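Local coordinates for amidohydrolase family protein (Acinetobacter baumannii, PDB 4I6K), which probably hydrolyses the lactone ring of 2-pyrone-4,6-dicarboxylic acid, as a member of the amidohydrolase family, at residues His104-Phe108 with Asn109-Asn113; Gly218-Pro221 with Ser222-Ile226. All coordinates share one frame; numbering follows the deposited sequence.

Interaction 1 of 2, residues His104-Phe108 with Asn109-Asn113; sequences HTTTF and NELVN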
ATOM      1  N   HIS A 104       8.938  11.178 -11.544  1.00 52.79           N
ATOM      2  CA  HIS A 104       9.049  10.226 -12.643  1.00 46.74           C
ATOM      3  C   HIS A 104      10.259  10.531 -13.531  1.00 54.58           C
ATOM      4  O   HIS A 104      10.592   9.753 -14.427  1.00 45.71           O
ATOM      5  CB  HIS A 104       7.766  10.130 -13.465  1.00 49.98           C
ATOM      6  CG  HIS A 104       7.453  11.357 -14.262  1.00 64.92           C
ATOM      7  ND1 HIS A 104       6.611  12.349 -13.804  1.00 68.22           N
ATOM      8  CD2 HIS A 104       7.851  11.744 -15.497  1.00 67.20           C
ATOM      9  CE1 HIS A 104       6.517  13.300 -14.717  1.00 67.82           C
ATOM     10  NE2 HIS A 104       7.260  12.957 -15.753  1.00 63.16           N
ATOM     11  N   THR A 105      10.939  11.643 -13.257  1.00 54.34           N
ATOM     12  CA  THR A 105      12.141  12.002 -14.020  1.00 60.12           C
ATOM     13  C   THR A 105      13.437  11.611 -13.304  1.00 58.71           C
ATOM     14  O   THR A 105      14.536  11.857 -13.806  1.00 54.39           O
ATOM     15  CB  THR A 105      12.191  13.495 -14.337  1.00 54.97           C
ATOM     16  OG1 THR A 105      12.097  14.244 -13.113  1.00 63.60           O
ATOM     17  CG2 THR A 105      11.049  13.870 -15.273  1.00 59.99           C
ATOM     18  N   THR A 106      13.309  11.003 -12.131  1.00 50.17           N
ATOM     19  CA  THR A 106      14.475  10.479 -11.454  1.00 54.48           C
ATOM     20  C   THR A 106      15.237   9.612 -12.446  1.00 55.78           C
ATOM     21  O   THR A 106      14.642   8.941 -13.281  1.00 56.39           O
ATOM     22  CB  THR A 106      14.083   9.638 -10.225  1.00 54.45           C
ATOM     23  OG1 THR A 106      13.120  10.356  -9.452  1.00 51.66           O
ATOM     24  CG2 THR A 106      15.297   9.369  -9.356  1.00 53.45           C
ATOM     25  N   THR A 107      16.557   9.614 -12.349  1.00 60.84           N
ATOM     26  CA  THR A 107      17.367   8.839 -13.272  1.00 61.91           C
ATOM     27  C   THR A 107      17.464   7.396 -12.830  1.00 57.32           C
ATOM     28  O   THR A 107      17.377   7.092 -11.639  1.00 58.16           O
ATOM     29  CB  THR A 107      18.774   9.416 -13.380  1.00 58.02           C
ATOM     30  OG1 THR A 107      19.352   9.485 -12.072  1.00 60.49           O
ATOM     31  CG2 THR A 107      18.712  10.813 -13.983  1.00 62.16           C
ATOM     32  N   PHE A 108      17.646   6.505 -13.799  1.00 55.73           N
ATOM     33  CA  PHE A 108      17.808   5.092 -13.504  1.00 53.06           C
ATOM     34  C   PHE A 108      18.822   4.904 -12.378  1.00 66.66           C
ATOM     35  O   PHE A 108      18.571   4.162 -11.413  1.00 68.65           O
ATOM     36  CB  PHE A 108      18.262   4.321 -14.739  1.00 42.80           C
ATOM     37  CG  PHE A 108      18.431   2.842 -14.498  1.00 56.01           C
ATOM     38  CD1 PHE A 108      17.320   2.008 -14.395  1.00 64.08           C
ATOM     39  CD2 PHE A 108      19.695   2.283 -14.375  1.00 53.05           C
ATOM     40  CE1 PHE A 108      17.467   0.643 -14.166  1.00 53.08           C
ATOM     41  CE2 PHE A 108      19.856   0.919 -14.152  1.00 54.09           C
ATOM     42  CZ  PHE A 108      18.738   0.097 -14.049  1.00 59.74           C
ATOM     43  N   ASN A 109      19.966   5.573 -12.490  1.00 62.25           N
ATOM     44  CA  ASN A 109      20.993   5.372 -11.490  1.00 64.10           C
ATOM     45  C   ASN A 109      20.499   5.645 -10.079  1.00 59.53           C
ATOM     46  O   ASN A 109      20.769   4.865  -9.167  1.00 61.10           O
ATOM     47  CB  ASN A 109      22.237   6.210 -11.740  1.00 63.71           C
ATOM     48  CG  ASN A 109      23.207   6.117 -10.578  1.00 73.83           C
ATOM     49  OD1 ASN A 109      23.365   7.068  -9.812  1.00 88.49           O
ATOM     50  ND2 ASN A 109      23.807   4.941 -10.397  1.00 64.33           N
ATOM     51  N   GLU A 110      19.797   6.764  -9.904  1.00 61.46           N
ATOM     52  CA  GLU A 110      19.251   7.143  -8.604  1.00 53.92           C
ATOM     53  C   GLU A 110      18.360   6.017  -8.073  1.00 52.31           C
ATOM     54  O   GLU A 110      18.545   5.536  -6.952  1.00 54.14           O
ATOM     55  CB  GLU A 110      18.463   8.441  -8.743  1.00 61.67           C
ATOM     56  CG  GLU A 110      18.356   9.264  -7.464  1.00 86.93           C
ATOM     57  CD  GLU A 110      19.709   9.752  -6.952  1.00 97.42           C
ATOM     58  OE1 GLU A 110      20.466   8.926  -6.397  1.00107.80           O
ATOM     59  OE2 GLU A 110      20.005  10.964  -7.089  1.00 92.44           O
ATOM     60  N   LEU A 111      17.417   5.581  -8.906  1.00 51.46           N
ATOM     61  CA  LEU A 111      16.559   4.433  -8.592  1.00 49.55           C
ATOM     62  C   LEU A 111      17.357   3.204  -8.190  1.00 49.23           C
ATOM     63  O   LEU A 111      17.024   2.521  -7.220  1.00 54.22           O
ATOM     64  CB  LEU A 111      15.699   4.072  -9.797  1.00 56.16           C
ATOM     65  CG  LEU A 111      14.934   5.201 -10.478  1.00 54.00           C
ATOM     66  CD1 LEU A 111      14.207   4.646 -11.684  1.00 68.00           C
ATOM     67  CD2 LEU A 111      13.960   5.835  -9.512  1.00 51.23           C
ATOM     68  N   VAL A 112      18.401   2.900  -8.953  1.00 52.08           N
ATOM     69  CA  VAL A 112      19.278   1.791  -8.588  1.00 55.14           C
ATOM     70  C   VAL A 112      19.785   1.988  -7.161  1.00 54.46           C
ATOM     71  O   VAL A 112      19.918   1.029  -6.400  1.00 46.53           O
ATOM     72  CB  VAL A 112      20.481   1.681  -9.541  1.00 54.03           C
ATOM     73  CG1 VAL A 112      21.445   0.610  -9.054  1.00 46.64           C
ATOM     74  CG2 VAL A 112      20.003   1.399 -10.960  1.00 46.08           C
ATOM     75  N   ASN A 113      20.057   3.239  -6.802  1.00 53.80           N
ATOM     76  CA  ASN A 113      20.574   3.540  -5.469  1.00 56.01           C
ATOM     77  C   ASN A 113      19.548   3.295  -4.367  1.00 63.47           C
ATOM     78  O   ASN A 113      19.869   2.707  -3.326  1.00 61.39           O
ATOM     79  CB  ASN A 113      21.138   4.958  -5.406  1.00 56.00           C
ATOM     80  CG  ASN A 113      22.622   5.007  -5.763  1.00 64.87           C
ATOM     81  OD1 ASN A 113      23.033   4.576  -6.841  1.00 62.03           O
ATOM     82  ND2 ASN A 113      23.428   5.532  -4.854  1.00 67.06           N
TER
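Phe108 and Val112 pack against each other one turn apart at the start of helix 108-115, in a local contact at the protein surface where the loop that follows strand 96-100 winds into the helix. The touching branch is the methyl CG2 of Val112. It sits over one face of the Phe108 ring, 3.6 Å from Val112 CG2 to the ring centroid, in a CH-pi contact displaced toward the CE2 side of the rim. The closest ring atom, Phe108 CE2, is 3.2 Å from Val112 CG2, tight for two carbons. Phe108 reaches this place because its CG is anti to the backbone N (chi1 -179°), which carries the ring alongside the helix to where the Val112 methyl can lie over its face.

The backbone holds the two residues in step: Val112 N bonds to Phe108 O at 2.8 Å, and one residue earlier Leu111 N bonds to Thr107 O at 3.1 Å, both nearly straight. Thr107 occupies the N-cap position, and its OG1 lies 3.6 Å from Glu110 CB, the two side chains meeting at an oblique angle.

Just before the cap, Thr106 brings its methyl group to the helix. Its CG2 meets Glu110 CB at 3.4 Å, the two side chains crossing at about a right angle, and the same methyl lies 3.8 Å from Leu111 CD2. The hydroxyl OG1 is instead hydrogen-bonded to the carbonyl of Gln103, back in the loop.

Leu111 is the buried member, resting on Phe142 and Asn145 of helix 137-148, and Phe108 also touches Asn145. The arrangement is that of a helix N terminus with a threonine at the N-cap position and an i to i+4 aromatic-aliphatic pair, here on an outer helix of an amidohydrolase beta/alpha-barrel.

Interaction 2 of 2, residues Gly218-Pro221 with Ser222-Ile226; sequences GATP and SNINI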
ATOM      1  N   GLY A 218     -15.290   4.319   4.999  1.00 72.07           N
ATOM      2  CA  GLY A 218     -16.474   4.959   5.583  1.00 69.19           C
ATOM      3  C   GLY A 218     -16.432   4.800   7.092  1.00 72.38           C
ATOM      4  O   GLY A 218     -15.438   4.306   7.627  1.00 71.11           O
ATOM      5  N   ALA A 219     -17.500   5.201   7.785  1.00 74.74           N
ATOM      6  CA  ALA A 219     -17.568   5.038   9.251  1.00 70.50           C
ATOM      7  C   ALA A 219     -17.988   3.616   9.685  1.00 67.96           C
ATOM      8  O   ALA A 219     -18.284   2.761   8.839  1.00 63.58           O
ATOM      9  CB  ALA A 219     -18.474   6.096   9.864  1.00 66.80           C
ATOM     10  N   THR A 220     -17.992   3.346  10.989  1.00 64.73           N
ATOM     11  CA  THR A 220     -18.399   2.019  11.464  1.00 75.93           C
ATOM     12  C   THR A 220     -19.893   1.942  11.754  1.00 76.54           C
ATOM     13  O   THR A 220     -20.546   2.972  11.938  1.00 70.64           O
ATOM     14  CB  THR A 220     -17.634   1.541  12.740  1.00 79.23           C
ATOM     15  OG1 THR A 220     -17.686   2.555  13.752  1.00 84.01           O
ATOM     16  CG2 THR A 220     -16.183   1.179  12.428  1.00 81.08           C
ATOM     17  N   PRO A 221     -20.435   0.711  11.791  1.00 79.48           N
ATOM     18  CA  PRO A 221     -19.691  -0.503  11.427  1.00 80.59           C
ATOM     19  C   PRO A 221     -19.796  -0.830   9.932  1.00 75.66           C
ATOM     20  O   PRO A 221     -19.379  -1.909   9.501  1.00 66.06           O
ATOM     21  CB  PRO A 221     -20.365  -1.612  12.264  1.00 85.43           C
ATOM     22  CG  PRO A 221     -21.442  -0.920  13.104  1.00 84.70           C
ATOM     23  CD  PRO A 221     -21.723   0.388  12.426  1.00 83.61           C
ATOM     24  N   SER A 222     -20.361   0.093   9.160  1.00 69.03           N
ATOM     25  CA  SER A 222     -20.473  -0.060   7.716  1.00 74.29           C
ATOM     26  C   SER A 222     -19.155  -0.492   7.056  1.00 78.28           C
ATOM     27  O   SER A 222     -19.071  -1.553   6.426  1.00 75.07           O
ATOM     28  CB  SER A 222     -20.951   1.255   7.094  1.00 72.43           C
ATOM     29  OG  SER A 222     -20.652   1.294   5.709  1.00 82.80           O
ATOM     30  N   ASN A 223     -18.130   0.342   7.213  1.00 77.79           N
ATOM     31  CA  ASN A 223     -16.850   0.151   6.533  1.00 75.75           C
ATOM     32  C   ASN A 223     -16.243  -1.249   6.654  1.00 66.81           C
ATOM     33  O   ASN A 223     -15.463  -1.665   5.800  1.00 67.98           O
ATOM     34  CB  ASN A 223     -15.842   1.218   6.971  1.00 71.04           C
ATOM     35  CG  ASN A 223     -15.592   1.212   8.468  1.00 71.44           C
ATOM     36  OD1 ASN A 223     -15.763   0.195   9.143  1.00 77.02           O
ATOM     37  ND2 ASN A 223     -15.167   2.352   8.994  1.00 65.11           N
ATOM     38  N   ILE A 224     -16.599  -1.975   7.704  1.00 62.60           N
ATOM     39  CA  ILE A 224     -16.098  -3.334   7.868  1.00 65.46           C
ATOM     40  C   ILE A 224     -16.894  -4.291   6.986  1.00 64.53           C
ATOM     41  O   ILE A 224     -16.374  -5.310   6.518  1.00 61.10           O
ATOM     42  CB  ILE A 224     -16.158  -3.803   9.339  1.00 61.12           C
ATOM     43  CG1 ILE A 224     -16.020  -2.609  10.286  1.00 77.70           C
ATOM     44  CG2 ILE A 224     -15.069  -4.825   9.614  1.00 51.19           C
ATOM     45  CD1 ILE A 224     -16.270  -2.940  11.762  1.00 84.50           C
ATOM     46  N   ASN A 225     -18.171  -3.999   6.820  1.00 65.08           N
ATOM     47  CA  ASN A 225     -18.962  -4.790   5.914  1.00 68.76           C
ATOM     48  C   ASN A 225     -18.557  -4.621   4.460  1.00 55.36           C
ATOM     49  O   ASN A 225     -18.393  -5.585   3.749  1.00 51.56           O
ATOM     50  CB  ASN A 225     -20.440  -4.508   6.103  1.00 74.25           C
ATOM     51  CG  ASN A 225     -21.289  -5.515   5.416  1.00 91.76           C
ATOM     52  OD1 ASN A 225     -21.975  -5.206   4.453  1.00101.92           O
ATOM     53  ND2 ASN A 225     -21.217  -6.753   5.874  1.00 96.23           N
ATOM     54  N   ILE A 226     -18.360  -3.380   4.047  1.00 57.31           N
ATOM     55  CA  ILE A 226     -17.770  -3.073   2.755  1.00 45.00           C
ATOM     56  C   ILE A 226     -16.491  -3.888   2.604  1.00 53.92           C
ATOM     57  O   ILE A 226     -16.370  -4.693   1.679  1.00 55.55           O
ATOM     58  CB  ILE A 226     -17.473  -1.584   2.630  1.00 48.20           C
ATOM     59  CG1 ILE A 226     -18.780  -0.799   2.727  1.00 52.68           C
ATOM     60  CG2 ILE A 226     -16.777  -1.293   1.307  1.00 44.43           C
ATOM     61  CD1 ILE A 226     -19.838  -1.319   1.755  1.00 53.41           C
TER
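Asn223 folds back over the residues that lead into helix 222-237, meeting Gly218, Ala219 and Thr220 at the turn. Of the hydrogen bonds, the clearest is between backbones: Asn223 N donates to Ala219 O at 2.9 Å with an N-H...O angle of 172°, a helix-like i to i+4 link spanning the bend at Pro221. The side chain adds a second donor. With CG lodged between the backbone N and the carbonyl carbon (chi1 59°), the amide turns back toward the loop, and ND2 is directed at Gly218 O. That pair is modelled at only 2.4 Å between Asn223 ND2 and Gly218 O, too short to be taken literally, so the bond is plausible while its length is doubtful. A third bond, Ile224 N to Pro221 O at 3.3 Å, is weak and bent.

Thr220 and Asn223 run side by side, pointing the same way, and the Thr220 methyl packs beside the amide, with Thr220 CG2 3.5 Å from Asn223 OD1. The apolar contacts are loose touches: Thr220 CG2 lies 4.2 Å from Ile224 CD1, which also approaches Pro221 CB at 4.3 Å. Asn223 and Ile224 both rest on Phe214, in the preceding loop.

Two backbone features shape the turn. The peptide bond before Pro221 is cis, and Gly218 has a phi of 144°, a conformation in which a CB would press against the carbonyl O of the preceding residue, which explains the glycine.

Chemically, one asparagine probably fastens two successive carbonyls to the first turn, its backbone N-H bond to Ala219 being the secure one. Separately, its OD1 is buried by the contact without a partner in the model, which would probably carry an energetic cost.

Overall arrangement
Following the chain from the N terminus, interaction 1 comes first, where the loop after strand 96-100 turns into helix 108-115. Four strands of the parallel sheet, 119-125, 152-156, 176-178 and 207-210, then pass before interaction 2 is reached, at the entry to helix 222-237. The two therefore stand in series, neither nested nor crossed. Each closes only a short local turn, and each joins a strand-to-helix loop to the helix that follows. The centres of interaction 1 and interaction 2 are about 40 Å apart, on opposite sides of the chain's centre. The nearest atoms of interactions 1 and 2 are about 30 Å apart. What they share is the strand-loop-helix repeat of the barrel.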